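Long-range contacts in periplasmic binding protein (Pseudomonas aeruginosa, PDB 2R79), which binds heme in the periplasm and probably hands it to an inner-membrane ABC transporter for uptake into the cell: residues Q139-V144 with A258-A263; V196-A201 with G230-L235. All coordinates share one frame; numbering follows the deposited sequence.

Contact 1: residues Q139-V144 with A258-A263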
loop_
_atom_site.group_PDB
_atom_site.type_symbol
_atom_site.label_atom_id
_atom_site.label_comp_id
_atom_site.label_asym_id
_atom_site.label_seq_id
_atom_site.Cartn_x
_atom_site.Cartn_y
_atom_site.Cartn_z
ATOM N N GLN A 139 -35.976 14.445 -10.278
ATOM C CA GLN A 139 -35.629 14.960 -8.952
ATOM C C GLN A 139 -35.322 16.453 -8.980
ATOM O O GLN A 139 -34.565 16.927 -9.826
ATOM C CB GLN A 139 -34.414 14.218 -8.385
ATOM C CG GLN A 139 -34.008 14.702 -6.993
ATOM C CD GLN A 139 -32.624 14.238 -6.570
ATOM O OE1 GLN A 139 -32.374 13.044 -6.412
ATOM N NE2 GLN A 139 -31.719 15.188 -6.384
ATOM N N PRO A 140 -35.903 17.216 -8.047
ATOM C CA PRO A 140 -35.673 18.664 -7.985
ATOM C C PRO A 140 -34.307 18.997 -7.378
ATOM O O PRO A 140 -33.752 18.212 -6.609
ATOM C CB PRO A 140 -36.830 19.151 -7.122
ATOM C CG PRO A 140 -36.975 18.030 -6.137
ATOM C CD PRO A 140 -36.870 16.792 -7.016
ATOM N N ALA A 141 -33.774 20.164 -7.727
ATOM C CA ALA A 141 -32.476 20.599 -7.224
ATOM C C ALA A 141 -32.463 20.662 -5.696
ATOM O O ALA A 141 -33.330 21.279 -5.083
ATOM C CB ALA A 141 -32.134 21.953 -7.806
ATOM N N PRO A 142 -31.470 20.029 -5.060
ATOM C CA PRO A 142 -31.391 20.040 -3.594
ATOM C C PRO A 142 -30.769 21.306 -2.990
ATOM O O PRO A 142 -29.861 21.908 -3.575
ATOM C CB PRO A 142 -30.541 18.812 -3.304
ATOM C CG PRO A 142 -29.539 18.861 -4.440
ATOM C CD PRO A 142 -30.429 19.157 -5.639
ATOM N N GLY A 143 -31.265 21.702 -1.817
ATOM C CA GLY A 143 -30.709 22.855 -1.125
ATOM C C GLY A 143 -29.444 22.384 -0.423
ATOM O O GLY A 143 -29.482 21.413 0.333
ATOM N N VAL A 144 -28.326 23.065 -0.652
ATOM C CA VAL A 144 -27.056 22.646 -0.066
ATOM C C VAL A 144 -26.239 23.793 0.514
ATOM O O VAL A 144 -26.457 24.958 0.182
ATOM C CB VAL A 144 -26.195 21.923 -1.147
ATOM C CG1 VAL A 144 -24.836 21.513 -0.584
ATOM C CG2 VAL A 144 -26.947 20.703 -1.672
ATOM N N ALA A 258 -23.461 12.967 -6.637
ATOM C CA ALA A 258 -23.873 12.859 -5.235
ATOM C C ALA A 258 -25.187 13.619 -5.001
ATOM O O ALA A 258 -25.992 13.228 -4.156
ATOM C CB ALA A 258 -22.791 13.416 -4.325
ATOM N N PHE A 259 -25.391 14.704 -5.754
ATOM C CA PHE A 259 -26.597 15.526 -5.636
ATOM C C PHE A 259 -27.830 14.894 -6.298
ATOM O O PHE A 259 -28.960 15.154 -5.886
ATOM C CB PHE A 259 -26.344 16.918 -6.230
ATOM C CG PHE A 259 -25.377 17.766 -5.429
ATOM C CD1 PHE A 259 -24.825 18.916 -5.982
ATOM C CD2 PHE A 259 -25.032 17.423 -4.122
ATOM C CE1 PHE A 259 -23.941 19.716 -5.250
ATOM C CE2 PHE A 259 -24.150 18.214 -3.379
ATOM C CZ PHE A 259 -23.605 19.363 -3.946
ATOM N N TYR A 260 -27.607 14.077 -7.328
ATOM C CA TYR A 260 -28.691 13.386 -8.033
ATOM C C TYR A 260 -28.310 11.916 -8.094
ATOM O O TYR A 260 -27.971 11.402 -9.156
ATOM C CB TYR A 260 -28.852 13.919 -9.458
ATOM C CG TYR A 260 -29.223 15.370 -9.527
ATOM C CD1 TYR A 260 -28.246 16.363 -9.477
ATOM C CD2 TYR A 260 -30.563 15.760 -9.568
ATOM C CE1 TYR A 260 -28.596 17.713 -9.458
ATOM C CE2 TYR A 260 -30.920 17.100 -9.549
ATOM C CZ TYR A 260 -29.933 18.071 -9.494
ATOM O OH TYR A 260 -30.285 19.400 -9.489
ATOM N N PRO A 261 -28.370 11.219 -6.953
ATOM C CA PRO A 261 -28.020 9.797 -6.859
ATOM C C PRO A 261 -28.804 8.841 -7.752
ATOM O O PRO A 261 -28.351 7.730 -8.009
ATOM C CB PRO A 261 -28.199 9.495 -5.372
ATOM C CG PRO A 261 -29.284 10.433 -4.966
ATOM C CD PRO A 261 -28.908 11.712 -5.672
ATOM N N SER A 262 -29.971 9.273 -8.218
ATOM C CA SER A 262 -30.811 8.444 -9.081
ATOM C C SER A 262 -30.562 8.680 -10.560
ATOM O O SER A 262 -31.429 8.411 -11.389
ATOM C CB SER A 262 -32.289 8.695 -8.792
ATOM O OG SER A 262 -32.603 8.305 -7.474
ATOM N N ALA A 263 -29.391 9.200 -10.893
ATOM C CA ALA A 263 -29.051 9.437 -12.289
ATOM C C ALA A 263 -27.726 8.747 -12.549
ATOM O O ALA A 263 -26.874 8.696 -11.661
ATOM C CB ALA A 263 -28.929 10.924 -12.556
HETATM O O HOH W 1 -31.473 11.596 -8.317
#
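Val144 lays its CG2 methyl over one face of the Phe259 ring, 4.1 Å from Phe259 CE2 and displaced toward the rim. The Tyr260 ring has the backbone O of Gln139 in plane at its edge, 3.7 Å from Tyr260 CE2, and the Gln139 amide runs almost parallel to that ring, their planes 15° apart, with Gln139 NE2 3.4 Å from Tyr260 CD2. Pro142 touches both aromatic residues: its CG packs on Phe259 CB at 4.1 Å, and its CD reaches Tyr260 CZ. Beyond it the phenol OH lies against CA and CB of Ala141, and its hydrogen bonds go to Gly172 O and Gln136 NE2.

The polar link is made by Gln139. With CG anti to the backbone N (chi1 -179°) and the chain extended beyond it, the amide is carried across to the end of helix 248-259. There Gln139 NE2 donates to Phe259 O at 2.8 Å, in the carbonyl plane and close to its own amide plane, with an N-H...O angle of 157°. The other end of the amide, OE1, accepts from a water 2.6 Å away, which in turn accepts from Ser262 N in the type I turn Tyr260-Ala263.

Both ends of one amide are therefore used, which fixes its rotation: NE2 serves a carbonyl of the last helical turn, and OE1 reaches the following turn through water. The lead-in to strand 143-150 is thus joined to the end of helix 248-259 by polar bonds at Gln139 and by apolar packing of Pro142 and Val144 on Phe259 and of Pro142 on Tyr260.

Contact 2: residues V196-A201 with G230-L235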
loop_
_atom_site.group_PDB
_atom_site.type_symbol
_atom_site.label_atom_id
_atom_site.label_comp_id
_atom_site.label_asym_id
_atom_site.label_seq_id
_atom_site.Cartn_x
_atom_site.Cartn_y
_atom_site.Cartn_z
ATOM N N VAL A 196 -29.834 19.349 2.551
ATOM C CA VAL A 196 -29.970 17.958 2.142
ATOM C C VAL A 196 -28.564 17.357 2.145
ATOM O O VAL A 196 -28.382 16.161 2.361
ATOM C CB VAL A 196 -30.567 17.858 0.722
ATOM C CG1 VAL A 196 -30.217 16.520 0.082
ATOM C CG2 VAL A 196 -32.071 18.016 0.797
ATOM N N ALA A 197 -27.574 18.209 1.907
ATOM C CA ALA A 197 -26.181 17.793 1.879
ATOM C C ALA A 197 -25.309 18.977 2.246
ATOM O O ALA A 197 -25.670 20.126 1.996
ATOM C CB ALA A 197 -25.804 17.283 0.489
ATOM N N VAL A 198 -24.166 18.693 2.849
ATOM C CA VAL A 198 -23.241 19.739 3.232
ATOM C C VAL A 198 -21.889 19.421 2.618
ATOM O O VAL A 198 -21.401 18.301 2.743
ATOM C CB VAL A 198 -23.095 19.819 4.770
ATOM C CG1 VAL A 198 -22.065 20.865 5.148
ATOM C CG2 VAL A 198 -24.429 20.160 5.396
ATOM N N VAL A 199 -21.296 20.392 1.938
ATOM C CA VAL A 199 -19.987 20.196 1.328
ATOM C C VAL A 199 -18.940 20.862 2.220
ATOM O O VAL A 199 -19.039 22.045 2.528
ATOM C CB VAL A 199 -19.935 20.796 -0.099
ATOM C CG1 VAL A 199 -18.507 20.689 -0.663
ATOM C CG2 VAL A 199 -20.900 20.041 -1.012
ATOM N N ILE A 200 -17.947 20.089 2.642
ATOM C CA ILE A 200 -16.901 20.583 3.530
ATOM C C ILE A 200 -15.543 20.640 2.849
ATOM O O ILE A 200 -15.062 19.641 2.317
ATOM C CB ILE A 200 -16.740 19.666 4.752
ATOM C CG1 ILE A 200 -18.100 19.421 5.395
ATOM C CG2 ILE A 200 -15.755 20.278 5.735
ATOM C CD1 ILE A 200 -18.324 17.973 5.784
ATOM N N ALA A 201 -14.932 21.815 2.870
ATOM C CA ALA A 201 -13.613 21.998 2.299
ATOM C C ALA A 201 -12.768 22.350 3.511
ATOM O O ALA A 201 -12.824 23.470 4.016
ATOM C CB ALA A 201 -13.617 23.135 1.301
ATOM N N GLY A 230 -26.078 10.620 5.621
ATOM C CA GLY A 230 -24.696 10.370 5.250
ATOM C C GLY A 230 -24.268 11.193 4.052
ATOM O O GLY A 230 -23.685 10.664 3.103
ATOM N N ARG A 231 -24.565 12.491 4.088
ATOM C CA ARG A 231 -24.207 13.376 2.999
ATOM C C ARG A 231 -23.350 14.579 3.381
ATOM O O ARG A 231 -23.604 15.712 2.958
ATOM C CB ARG A 231 -25.459 13.836 2.260
ATOM C CG ARG A 231 -26.147 12.702 1.547
ATOM C CD ARG A 231 -27.233 13.173 0.609
ATOM N NE ARG A 231 -28.003 12.034 0.138
ATOM C CZ ARG A 231 -28.906 12.085 -0.831
ATOM N NH1 ARG A 231 -29.155 13.243 -1.441
ATOM N NH2 ARG A 231 -29.549 10.976 -1.198
ATOM N N LEU A 232 -22.345 14.325 4.207
ATOM C CA LEU A 232 -21.389 15.348 4.580
ATOM C C LEU A 232 -20.263 15.023 3.603
ATOM O O LEU A 232 -19.463 14.120 3.847
ATOM C CB LEU A 232 -20.911 15.159 6.018
ATOM C CG LEU A 232 -21.952 15.320 7.126
ATOM C CD1 LEU A 232 -21.266 15.180 8.478
ATOM C CD2 LEU A 232 -22.634 16.681 7.006
ATOM N N LEU A 233 -20.237 15.733 2.481
ATOM C CA LEU A 233 -19.250 15.502 1.438
ATOM C C LEU A 233 -17.984 16.321 1.637
ATOM O O LEU A 233 -18.037 17.525 1.865
ATOM C CB LEU A 233 -19.878 15.819 0.084
ATOM C CG LEU A 233 -21.287 15.231 -0.091
ATOM C CD1 LEU A 233 -21.931 15.772 -1.354
ATOM C CD2 LEU A 233 -21.219 13.713 -0.127
ATOM N N VAL A 234 -16.838 15.662 1.546
ATOM C CA VAL A 234 -15.569 16.347 1.733
ATOM C C VAL A 234 -14.952 16.674 0.394
ATOM O O VAL A 234 -14.693 15.790 -0.421
ATOM C CB VAL A 234 -14.610 15.495 2.574
ATOM C CG1 VAL A 234 -13.308 16.248 2.818
ATOM C CG2 VAL A 234 -15.280 15.162 3.905
ATOM N N LEU A 235 -14.730 17.962 0.168
ATOM C CA LEU A 235 -14.172 18.439 -1.083
ATOM C C LEU A 235 -12.733 18.912 -0.929
ATOM O O LEU A 235 -12.358 19.481 0.101
ATOM C CB LEU A 235 -15.012 19.603 -1.622
ATOM C CG LEU A 235 -14.687 20.063 -3.044
ATOM C CD1 LEU A 235 -15.214 19.031 -4.028
ATOM C CD2 LEU A 235 -15.316 21.413 -3.319
#
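Val196 opens the pairing beside Arg231: its CG1 is 3.8 Å from Arg231 NH1, the two side chains lying side by side and pointing the same way, while Val196 O rests against the aliphatic part of the arginine. The Arg231 chain is extended from CG to NE, which carries the guanidinium along the valine; its NH2 also makes a weak hydrogen bond to Ser23 OG of a neighbouring subunit. Ala197 follows with its CB 3.9 Å from Arg231 CB.

At Val198 the parallel ladder begins. Val198 N donates to Arg231 O at 3.0 Å, and Val198 O receives Leu233 N; its CB meets Leu232 CD2. Val199 turns to the other face, together with Leu233, and its CG1, anti to the backbone N (chi1 175°), packs on Leu235 CB at 3.8 Å. Helix 248-259 covers this face through Leu255, Ala258 and Phe259. Ile200 returns to the face of Val198, Leu232 and Val234, crossing Leu232 so that its CD1 is 3.8 Å from Leu232 CB; helix 207-217 packs here through Leu214 and Ala210. Ile200 N donates to Leu233 O at 2.7 Å, nearly straight at 174°, and Ile200 O accepts from Leu235 N. Ala201 closes the run with a CA-H...O contact to Leu235 O.

The alternating donors and acceptors of Val198 and Ile200 bind strand 197-202 to strand 232-235 in parallel, with helices on both faces, as in an alpha/beta lobe. The N and O of these two residues are spent on segment 230-235, while Leu232 O accepts from Arg211 NE. The side chain of Ala201 lies about 6 Å from a bound heme.

Contact 2 is the buried one, a parallel strand pair inside the sheet, whereas contact 1 is only partly buried and lies farther from the chain's centre. Both belong to the same lobe: strands 143-150 and 197-202 are neighbours in one sheet, and helix 248-259 follows strand 232-235 in the chain. They meet where Gly143 O probably bonds to Val196 N and where Phe259 CE2 packs on Leu233 CD1 at 3.9 Å. In the core, backbone amides pair repeatedly and the side chains are mostly apolar; in contact 1 the polar bonds between the two segments come from one glutamine amide and a water. Contact 2 alone extends toward the heme.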